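Local coordinates for glycosaminoglycan xylosylkinase (Hydra vulgaris, PDB 5XOM), which probably phosphorylates the xylose of the glycosaminoglycan linkage region on proteoglycans, as a secretory-pathway kinase of the Fam20 family, at residues D51-M56 against W213-W218; I57-L62 against I284-G289; G257-D262 against S290-L295. All blocks are in the same frame, centred on the assembly; numbering follows the deposited sequence.

Interaction 1 (D51-M56 against W213-W218)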
loop_
_atom_site.group_PDB
_atom_site.type_symbol
_atom_site.label_atom_id
_atom_site.label_comp_id
_atom_site.label_asym_id
_atom_site.label_seq_id
_atom_site.Cartn_x
_atom_site.Cartn_y
_atom_site.Cartn_z
ATOM N N ASP A 51 2.276 14.715 -0.712
ATOM C CA ASP A 51 0.950 14.320 -1.177
ATOM C C ASP A 51 0.588 12.923 -0.688
ATOM O O ASP A 51 -0.576 12.654 -0.370
ATOM C CB ASP A 51 0.886 14.393 -2.703
ATOM C CG ASP A 51 0.876 15.823 -3.221
ATOM O OD1 ASP A 51 0.233 16.693 -2.590
ATOM O OD2 ASP A 51 1.509 16.073 -4.266
ATOM N N VAL A 52 1.568 12.015 -0.636
ATOM C CA VAL A 52 1.331 10.694 -0.059
ATOM C C VAL A 52 0.837 10.822 1.377
ATOM O O VAL A 52 -0.085 10.112 1.797
ATOM C CB VAL A 52 2.603 9.834 -0.146
ATOM C CG1 VAL A 52 2.384 8.491 0.539
ATOM C CG2 VAL A 52 3.011 9.642 -1.607
ATOM N N TRP A 53 1.449 11.725 2.149
ATOM C CA TRP A 53 1.029 11.959 3.529
ATOM C C TRP A 53 -0.389 12.515 3.586
ATOM O O TRP A 53 -1.228 12.029 4.353
ATOM C CB TRP A 53 2.021 12.910 4.209
ATOM C CG TRP A 53 1.613 13.489 5.553
ATOM C CD1 TRP A 53 1.708 14.798 5.938
ATOM C CD2 TRP A 53 1.080 12.782 6.685
ATOM N NE1 TRP A 53 1.263 14.953 7.228
ATOM C CE2 TRP A 53 0.873 13.731 7.711
ATOM C CE3 TRP A 53 0.754 11.442 6.929
ATOM C CZ2 TRP A 53 0.360 13.383 8.962
ATOM C CZ3 TRP A 53 0.238 11.097 8.173
ATOM C CH2 TRP A 53 0.046 12.067 9.173
ATOM N N HIS A 54 -0.681 13.532 2.773
ATOM C CA HIS A 54 -2.000 14.157 2.833
ATOM C C HIS A 54 -3.104 13.191 2.417
ATOM O O HIS A 54 -4.211 13.251 2.960
ATOM C CB HIS A 54 -2.034 15.409 1.956
ATOM C CG HIS A 54 -1.217 16.545 2.488
ATOM N ND1 HIS A 54 -1.459 17.859 2.147
ATOM C CD2 HIS A 54 -0.157 16.567 3.331
ATOM C CE1 HIS A 54 -0.587 18.639 2.760
ATOM N NE2 HIS A 54 0.216 17.880 3.483
ATOM N N ASP A 55 -2.825 12.297 1.470
ATOM C CA ASP A 55 -3.845 11.404 0.931
ATOM C C ASP A 55 -4.039 10.120 1.727
ATOM O O ASP A 55 -5.046 9.434 1.511
ATOM C CB ASP A 55 -3.517 11.022 -0.515
ATOM C CG ASP A 55 -3.580 12.200 -1.462
ATOM O OD1 ASP A 55 -4.284 13.187 -1.151
ATOM O OD2 ASP A 55 -2.928 12.128 -2.524
ATOM N N MET A 56 -3.117 9.753 2.617
ATOM C CA MET A 56 -3.271 8.483 3.312
ATOM C C MET A 56 -4.151 8.585 4.552
ATOM O O MET A 56 -4.609 7.552 5.050
ATOM C CB MET A 56 -1.897 7.892 3.694
ATOM C CG MET A 56 -1.232 8.485 4.931
ATOM S SD MET A 56 0.218 7.539 5.496
ATOM C CE MET A 56 1.269 7.560 4.044
ATOM N N TRP A 213 3.406 17.412 11.046
ATOM C CA TRP A 213 2.108 18.033 11.254
ATOM C C TRP A 213 1.021 17.296 10.492
ATOM O O TRP A 213 1.222 16.863 9.354
ATOM C CB TRP A 213 2.120 19.470 10.764
ATOM C CG TRP A 213 2.650 20.447 11.704
ATOM C CD1 TRP A 213 3.532 20.188 12.702
ATOM C CD2 TRP A 213 2.336 21.824 11.769
ATOM N NE1 TRP A 213 3.801 21.357 13.382
ATOM C CE2 TRP A 213 3.078 22.376 12.832
ATOM C CE3 TRP A 213 1.505 22.660 11.023
ATOM C CZ2 TRP A 213 3.010 23.721 13.169
ATOM C CZ3 TRP A 213 1.444 23.995 11.363
ATOM C CH2 TRP A 213 2.192 24.521 12.428
ATOM N N LEU A 214 -0.145 17.189 11.112
ATOM C CA LEU A 214 -1.331 16.806 10.371
ATOM C C LEU A 214 -1.720 17.933 9.412
ATOM O O LEU A 214 -1.556 19.114 9.737
ATOM C CB LEU A 214 -2.489 16.507 11.330
ATOM C CG LEU A 214 -2.568 15.092 11.913
ATOM C CD1 LEU A 214 -1.339 14.764 12.760
ATOM C CD2 LEU A 214 -3.828 14.936 12.731
ATOM N N PRO A 215 -2.220 17.609 8.224
ATOM C CA PRO A 215 -2.658 18.662 7.305
ATOM C C PRO A 215 -3.846 19.428 7.866
ATOM O O PRO A 215 -4.544 18.977 8.776
ATOM C CB PRO A 215 -3.031 17.900 6.028
ATOM C CG PRO A 215 -3.149 16.476 6.426
ATOM C CD PRO A 215 -2.268 16.274 7.613
ATOM N N GLU A 216 -4.059 20.623 7.304
ATOM C CA GLU A 216 -5.107 21.510 7.800
ATOM C C GLU A 216 -6.490 20.886 7.677
ATOM O O GLU A 216 -7.381 21.186 8.481
ATOM C CB GLU A 216 -5.063 22.838 7.047
ATOM C CG GLU A 216 -4.499 23.987 7.858
ATOM C CD GLU A 216 -4.439 25.276 7.065
ATOM O OE1 GLU A 216 -3.544 26.104 7.344
ATOM O OE2 GLU A 216 -5.283 25.456 6.159
ATOM N N LYS A 217 -6.688 20.025 6.678
ATOM C CA LYS A 217 -7.961 19.331 6.497
ATOM C C LYS A 217 -8.346 18.483 7.710
ATOM O O LYS A 217 -9.522 18.131 7.860
ATOM C CB LYS A 217 -7.879 18.495 5.210
ATOM C CG LYS A 217 -8.927 17.412 5.018
ATOM C CD LYS A 217 -8.801 16.824 3.620
ATOM C CE LYS A 217 -9.468 15.468 3.486
ATOM N NZ LYS A 217 -8.560 14.506 2.797
ATOM N N TRP A 218 -7.399 18.183 8.599
ATOM C CA TRP A 218 -7.633 17.324 9.758
ATOM C C TRP A 218 -7.340 18.089 11.042
ATOM O O TRP A 218 -6.306 17.869 11.689
ATOM C CB TRP A 218 -6.780 16.062 9.676
ATOM C CG TRP A 218 -7.146 15.217 8.517
ATOM C CD1 TRP A 218 -6.502 15.139 7.315
ATOM C CD2 TRP A 218 -8.273 14.337 8.430
ATOM N NE1 TRP A 218 -7.151 14.247 6.489
ATOM C CE2 TRP A 218 -8.241 13.742 7.151
ATOM C CE3 TRP A 218 -9.296 13.983 9.316
ATOM C CZ2 TRP A 218 -9.196 12.817 6.737
ATOM C CZ3 TRP A 218 -10.245 13.066 8.901
ATOM C CH2 TRP A 218 -10.189 12.494 7.624
HETATM O O HOH W 1 -6.662 12.332 3.613
#
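Trp53 and His54, on helix 49-56, receive Pro215 and the carbonyl of Trp213 from the loop that leaves strand 205-212. The polar tie is a hydrogen bond from Trp53 NE1 to Trp213 O, 2.9 Å long with an N-H...O angle of 153°. The oxygen sits at the indole edge, almost in the ring plane, and the donor is tilted modestly from the carbonyl plane. With CG of Trp53 anti to the backbone N (chi1 168°), the indole reaches off the helix with its N-H directed at the loop. Its NE1 also lies 3.8 Å from Pro215 CD, which approaches obliquely.

Strand 205-212 belongs to a five-stranded antiparallel sheet of order 1-2-3-5-4, as in the N-lobe of protein kinases, so 213-218 probably corresponds to the interlobe linker of that fold. Pro215 meets both aromatic residues of the helix: its CB makes a CH-pi contact with His54, 4.0 Å from the ring centroid and only 2° off the normal. A weak hydrogen bond to Gln106 engages NE2 of the same imidazole.

Pro215 also starts a type I turn ending at Trp218. One water joins this turn to the helix, donating to His54 O at 2.7 Å and accepting from Lys217 NZ at 3.0 Å, with a weak third bond from Trp218 NE1.

Interaction 2 (I57-L62 against I284-G289); sequences ISVRAL and IENENG. With NAG (2-acetamido-2-deoxy-beta-D-glucopyranose), chain D.
The type I turn Ser58-Ala61 packs against the end of strand 280-286 and the type I turn Asn286-Gly289 that follows, with Val59 CA 6.4 Å from Glu285 CA and no hydrogen bond between the two segments. The second turn joins strands 280-286 and 289-292 into a beta-hairpin, and Asn286 N donates to Gly289 O across its mouth.

Val59 carries most of the contact. Its CG2, anti to the backbone N (CG1 at chi1 82°), enters the hairpin end and lies 3.3 Å from Gly289 O and 3.4 Å from Asn286 OD1. CG1 also borders Asn286 OD1 and reaches toward Asn288 O. Ile284, two residues earlier than Asn286 on the strand, packs its CD1 3.7 Å from Val59 O and 4.0 Å from Leu62 CD2; the Leu62 and Ile284 side chains run past each other in opposite directions.

The Asn286 amide also shapes the turn. Its OD1 accepts from Asn288 N, with the donor lying above the carbonyl plane, which makes an Asx turn. Asn288, followed by Gly289 and Ser290, forms an N-glycosylation sequon, and its side chain bears the sugar. The glycan leans back over the turn: C1 is bonded to Asn288 ND2 at 1.5 Å, while O6 lies 3.0 Å from Asn286 ND2.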
loop_
_atom_site.group_PDB
_atom_site.type_symbol
_atom_site.label_atom_id
_atom_site.label_comp_id
_atom_site.label_asym_id
_atom_site.label_seq_id
_atom_site.Cartn_x
_atom_site.Cartn_y
_atom_site.Cartn_z
ATOM N N ILE A 57 -4.442 9.790 5.030
ATOM C CA ILE A 57 -5.200 9.960 6.266
ATOM C C ILE A 57 -6.687 9.755 6.001
ATOM O O ILE A 57 -7.246 10.310 5.045
ATOM C CB ILE A 57 -4.940 11.343 6.879
ATOM C CG1 ILE A 57 -3.460 11.503 7.213
ATOM C CG2 ILE A 57 -5.795 11.547 8.134
ATOM C CD1 ILE A 57 -3.081 12.918 7.530
ATOM N N SER A 58 -7.326 8.954 6.850
ATOM C CA SER A 58 -8.775 8.881 6.966
ATOM C C SER A 58 -9.133 8.989 8.442
ATOM O O SER A 58 -8.257 8.998 9.311
ATOM C CB SER A 58 -9.332 7.587 6.353
ATOM O OG SER A 58 -8.714 6.450 6.919
ATOM N N VAL A 59 -10.432 9.067 8.738
ATOM C CA VAL A 59 -10.835 9.384 10.102
ATOM C C VAL A 59 -10.522 8.248 11.071
ATOM O O VAL A 59 -10.447 8.481 12.285
ATOM C CB VAL A 59 -12.331 9.751 10.158
ATOM C CG1 VAL A 59 -13.207 8.505 10.205
ATOM C CG2 VAL A 59 -12.608 10.652 11.357
ATOM N N ARG A 60 -10.277 7.035 10.571
ATOM C CA ARG A 60 -9.925 5.913 11.430
ATOM C C ARG A 60 -8.503 5.407 11.213
ATOM O O ARG A 60 -8.155 4.332 11.721
ATOM C CB ARG A 60 -10.915 4.765 11.217
ATOM C CG ARG A 60 -12.326 5.060 11.742
ATOM C CD ARG A 60 -12.292 5.454 13.228
ATOM N NE ARG A 60 -11.670 4.430 14.055
ATOM C CZ ARG A 60 -11.610 4.469 15.381
ATOM N NH1 ARG A 60 -12.132 5.472 16.091
ATOM N NH2 ARG A 60 -11.015 3.477 16.040
ATOM N N ALA A 61 -7.657 6.163 10.515
ATOM C CA ALA A 61 -6.268 5.742 10.325
ATOM C C ALA A 61 -5.440 6.922 9.848
ATOM O O ALA A 61 -5.740 7.506 8.802
ATOM C CB ALA A 61 -6.169 4.583 9.329
ATOM N N LEU A 62 -4.389 7.261 10.599
ATOM C CA LEU A 62 -3.452 8.272 10.131
ATOM C C LEU A 62 -2.426 7.686 9.172
ATOM O O LEU A 62 -1.991 8.371 8.241
ATOM C CB LEU A 62 -2.740 8.941 11.314
ATOM C CG LEU A 62 -3.547 9.889 12.208
ATOM C CD1 LEU A 62 -2.606 10.554 13.220
ATOM C CD2 LEU A 62 -4.326 10.929 11.391
ATOM N N ILE A 284 -9.286 13.455 15.999
ATOM C CA ILE A 284 -9.746 14.003 14.733
ATOM C C ILE A 284 -11.208 13.620 14.564
ATOM O O ILE A 284 -11.715 12.703 15.216
ATOM C CB ILE A 284 -8.902 13.510 13.531
ATOM C CG1 ILE A 284 -8.924 11.981 13.448
ATOM C CG2 ILE A 284 -7.472 14.040 13.627
ATOM C CD1 ILE A 284 -8.238 11.415 12.203
ATOM N N GLU A 285 -11.906 14.330 13.680
ATOM C CA GLU A 285 -13.339 14.105 13.534
ATOM C C GLU A 285 -13.815 14.674 12.204
ATOM O O GLU A 285 -13.375 15.749 11.787
ATOM C CB GLU A 285 -14.107 14.732 14.705
ATOM C CG GLU A 285 -15.603 14.447 14.703
ATOM C CD GLU A 285 -16.269 14.914 15.985
ATOM O OE1 GLU A 285 -16.273 16.131 16.230
ATOM O OE2 GLU A 285 -16.787 14.071 16.747
ATOM N N ASN A 286 -14.694 13.937 11.537
ATOM C CA ASN A 286 -15.408 14.438 10.369
ATOM C C ASN A 286 -16.788 13.782 10.347
ATOM O O ASN A 286 -17.264 13.274 11.368
ATOM C CB ASN A 286 -14.583 14.214 9.087
ATOM C CG ASN A 286 -14.390 12.746 8.746
ATOM O OD1 ASN A 286 -15.050 11.861 9.294
ATOM N ND2 ASN A 286 -13.482 12.484 7.819
ATOM N N GLU A 287 -17.444 13.805 9.186
ATOM C CA GLU A 287 -18.791 13.255 9.087
ATOM C C GLU A 287 -18.852 11.743 9.306
ATOM O O GLU A 287 -19.920 11.237 9.661
ATOM C CB GLU A 287 -19.413 13.614 7.733
ATOM C CG GLU A 287 -18.790 12.905 6.540
ATOM C CD GLU A 287 -19.288 13.452 5.214
ATOM O OE1 GLU A 287 -20.013 14.469 5.225
ATOM O OE2 GLU A 287 -18.957 12.860 4.162
ATOM N N ASN A 288 -17.754 11.002 9.119
ATOM C CA ASN A 288 -17.819 9.544 9.210
ATOM C C ASN A 288 -17.347 9.020 10.568
ATOM O O ASN A 288 -17.167 7.807 10.714
ATOM C CB ASN A 288 -16.995 8.862 8.101
ATOM C CG ASN A 288 -17.457 9.224 6.682
ATOM O OD1 ASN A 288 -18.603 9.608 6.442
ATOM N ND2 ASN A 288 -16.525 9.066 5.732
ATOM N N GLY A 289 -17.098 9.891 11.549
ATOM C CA GLY A 289 -16.732 9.422 12.871
ATOM C C GLY A 289 -15.610 10.239 13.482
ATOM O O GLY A 289 -15.361 11.378 13.090
HETATM C C1 NAG D . -16.389 9.416 4.327
HETATM C C2 NAG D . -17.246 9.116 3.068
HETATM C C3 NAG D . -16.746 9.970 1.885
HETATM C C4 NAG D . -16.586 11.438 2.271
HETATM C C5 NAG D . -15.769 11.567 3.551
HETATM C C6 NAG D . -15.688 12.980 4.079
HETATM C C7 NAG D . -18.174 7.081 2.031
HETATM C C8 NAG D . -17.940 5.630 1.728
HETATM N N2 NAG D . -17.200 7.704 2.710
HETATM O O3 NAG D . -17.620 9.850 0.768
HETATM O O4 NAG D . -15.903 12.141 1.239
HETATM O O5 NAG D . -16.394 10.796 4.578
HETATM O O6 NAG D . -15.143 13.000 5.392
HETATM O O7 NAG D . -19.205 7.658 1.692
#

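Interaction 3 (G257-D262 against S290-L295)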
loop_
_atom_site.group_PDB
_atom_site.type_symbol
_atom_site.label_atom_id
_atom_site.label_comp_id
_atom_site.label_asym_id
_atom_site.label_seq_id
_atom_site.Cartn_x
_atom_site.Cartn_y
_atom_site.Cartn_z
ATOM N N GLY A 257 -20.723 5.405 20.605
ATOM C CA GLY A 257 -19.665 5.598 19.645
ATOM C C GLY A 257 -18.339 5.015 20.088
ATOM O O GLY A 257 -18.252 4.247 21.051
ATOM N N PRO A 258 -17.271 5.388 19.384
ATOM C CA PRO A 258 -15.960 4.759 19.588
ATOM C C PRO A 258 -15.071 5.399 20.644
ATOM O O PRO A 258 -13.956 4.904 20.843
ATOM C CB PRO A 258 -15.321 4.900 18.198
ATOM C CG PRO A 258 -15.863 6.195 17.697
ATOM C CD PRO A 258 -17.276 6.298 18.225
ATOM N N ARG A 259 -15.507 6.462 21.327
ATOM C CA ARG A 259 -14.569 7.243 22.131
ATOM C C ARG A 259 -13.985 6.425 23.273
ATOM O O ARG A 259 -12.774 6.462 23.513
ATOM C CB ARG A 259 -15.231 8.491 22.700
ATOM C CG ARG A 259 -14.241 9.345 23.466
ATOM C CD ARG A 259 -13.121 9.872 22.560
ATOM N NE ARG A 259 -13.628 10.431 21.314
ATOM C CZ ARG A 259 -14.041 11.685 21.193
ATOM N NH1 ARG A 259 -14.010 12.516 22.236
ATOM N NH2 ARG A 259 -14.490 12.119 20.017
ATOM N N LEU A 260 -14.827 5.694 24.007
ATOM C CA LEU A 260 -14.322 5.014 25.198
ATOM C C LEU A 260 -13.446 3.823 24.826
ATOM O O LEU A 260 -12.414 3.585 25.464
ATOM C CB LEU A 260 -15.483 4.579 26.099
ATOM C CG LEU A 260 -15.091 3.700 27.287
ATOM C CD1 LEU A 260 -14.364 4.531 28.327
ATOM C CD2 LEU A 260 -16.334 3.072 27.911
ATOM N N LEU A 261 -13.810 3.090 23.773
ATOM C CA LEU A 261 -12.933 2.016 23.319
ATOM C C LEU A 261 -11.622 2.564 22.764
ATOM O O LEU A 261 -10.580 1.905 22.872
ATOM C CB LEU A 261 -13.643 1.152 22.279
ATOM C CG LEU A 261 -14.780 0.281 22.811
ATOM C CD1 LEU A 261 -15.399 -0.527 21.677
ATOM C CD2 LEU A 261 -14.268 -0.629 23.920
ATOM N N ASP A 262 -11.649 3.758 22.165
ATOM C CA ASP A 262 -10.402 4.399 21.758
ATOM C C ASP A 262 -9.508 4.661 22.962
ATOM O O ASP A 262 -8.302 4.386 22.923
ATOM C CB ASP A 262 -10.681 5.699 21.002
ATOM C CG ASP A 262 -11.046 5.469 19.540
ATOM O OD1 ASP A 262 -11.169 4.296 19.119
ATOM O OD2 ASP A 262 -11.209 6.467 18.810
ATOM N N SER A 290 -14.941 9.645 14.472
ATOM C CA SER A 290 -13.856 10.309 15.182
ATOM C C SER A 290 -12.869 9.260 15.684
ATOM O O SER A 290 -13.176 8.068 15.743
ATOM C CB SER A 290 -14.377 11.151 16.355
ATOM O OG SER A 290 -14.780 10.332 17.439
ATOM N N MET A 291 -11.671 9.713 16.041
ATOM C CA MET A 291 -10.649 8.812 16.563
ATOM C C MET A 291 -9.662 9.567 17.435
ATOM O O MET A 291 -9.174 10.629 17.041
ATOM C CB MET A 291 -9.891 8.097 15.437
ATOM C CG MET A 291 -8.823 7.117 15.946
ATOM S SD MET A 291 -8.188 5.925 14.749
ATOM C CE MET A 291 -7.126 6.971 13.806
ATOM N N VAL A 292 -9.366 9.007 18.609
ATOM C CA VAL A 292 -8.294 9.531 19.450
ATOM C C VAL A 292 -6.954 9.144 18.838
ATOM O O VAL A 292 -6.721 7.975 18.504
ATOM C CB VAL A 292 -8.422 8.991 20.883
ATOM C CG1 VAL A 292 -7.311 9.551 21.786
ATOM C CG2 VAL A 292 -9.806 9.282 21.443
ATOM N N ILE A 293 -6.070 10.131 18.658
ATOM C CA ILE A 293 -4.812 9.900 17.959
ATOM C C ILE A 293 -3.681 9.860 18.972
ATOM O O ILE A 293 -3.753 10.450 20.056
ATOM C CB ILE A 293 -4.538 10.951 16.860
ATOM C CG1 ILE A 293 -4.535 12.370 17.434
ATOM C CG2 ILE A 293 -5.539 10.821 15.725
ATOM C CD1 ILE A 293 -4.125 13.419 16.423
ATOM N N HIS A 294 -2.618 9.146 18.605
ATOM C CA HIS A 294 -1.429 8.996 19.443
ATOM C C HIS A 294 -0.449 10.101 19.076
ATOM O O HIS A 294 0.561 9.904 18.391
ATOM C CB HIS A 294 -0.825 7.619 19.277
ATOM C CG HIS A 294 -1.766 6.509 19.724
ATOM N ND1 HIS A 294 -1.640 5.193 19.274
ATOM C CD2 HIS A 294 -2.823 6.539 20.579
ATOM C CE1 HIS A 294 -2.585 4.473 19.835
ATOM N NE2 HIS A 294 -3.307 5.264 20.622
ATOM N N LEU A 295 -0.755 11.300 19.555
ATOM C CA LEU A 295 0.039 12.489 19.278
ATOM C C LEU A 295 0.754 12.914 20.559
ATOM O O LEU A 295 0.172 12.870 21.650
ATOM C CB LEU A 295 -0.862 13.597 18.721
ATOM C CG LEU A 295 -0.260 14.963 18.445
ATOM C CD1 LEU A 295 0.817 14.788 17.398
ATOM C CD2 LEU A 295 -1.362 15.874 17.918
HETATM O O HOH W 2 -13.165 8.523 19.186
HETATM O O HOH W 3 -7.364 5.720 20.063
#
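Arg259 and Asp262, one turn apart at the start of helix 259-273, grip strand 289-292, the second strand of a beta-hairpin and an edge strand of the three-stranded sheet within this chain. Arg259 NH2 donates to Ser290 OG at 3.2 Å, nearly straight at 172°, with the hydroxyl oxygen at the edge of the guanidinium and in its plane. Asp262 OD2 accepts from Val292 N at 3.1 Å; the N-H arrives on the anti side of the carboxylate, 35° out of its plane. Val292 fills the ground between these two polar ties, its CG2 3.5 Å from Arg259 CD and 3.7 Å from Asp262 CB.

A water links the polar groups, accepting from Arg259 NE and donating to Asp262 OD2, both at 2.9 Å, and also bonding Ser290 OG. Bends at chi2 and chi3 fold Arg259 back so that NE and NH2 both serve this site, while NH1 bonds Tyr281 OH and Tyr283 supplies a cation-pi contact. A leucine in its place would probably leave Ser290 OG and the water without their nitrogen donors and strip the two tyrosines of their charged partner. Outside the two segments, Arg60 NH1 bridges Asp262 OD2 and Arg322 NH1 bridges OD1 directly. Another water donates to Val292 O at 2.8 Å and, over a longer bond, to Asp262 O.

In the fold
Interactions 1 and 2 have centres 12 Å apart and meet where Pro215 CD lies 3.5 Å from Ile57 CD1 and Trp218 CH2 lies 3.3 Å from Asn286 ND2. Interactions 2 and 3, centres 10 Å apart, share the hairpin of strands 280-286 and 289-292: Ile284 N lies 3.0 Å from Met291 O. Arg60 crosses between them, its NH1 2.8 Å from Ser290 O. Interactions 1 and 3 are 19 Å apart, centre to centre, yet touch where Leu214 CD2 lies 4.0 Å from Ile293 CD1. The glycan on the hairpin turn is a surface modification, not a bound substrate. Beyond 290-295 the chain probably enters the region matching the metal-binding aspartate segment of protein kinases.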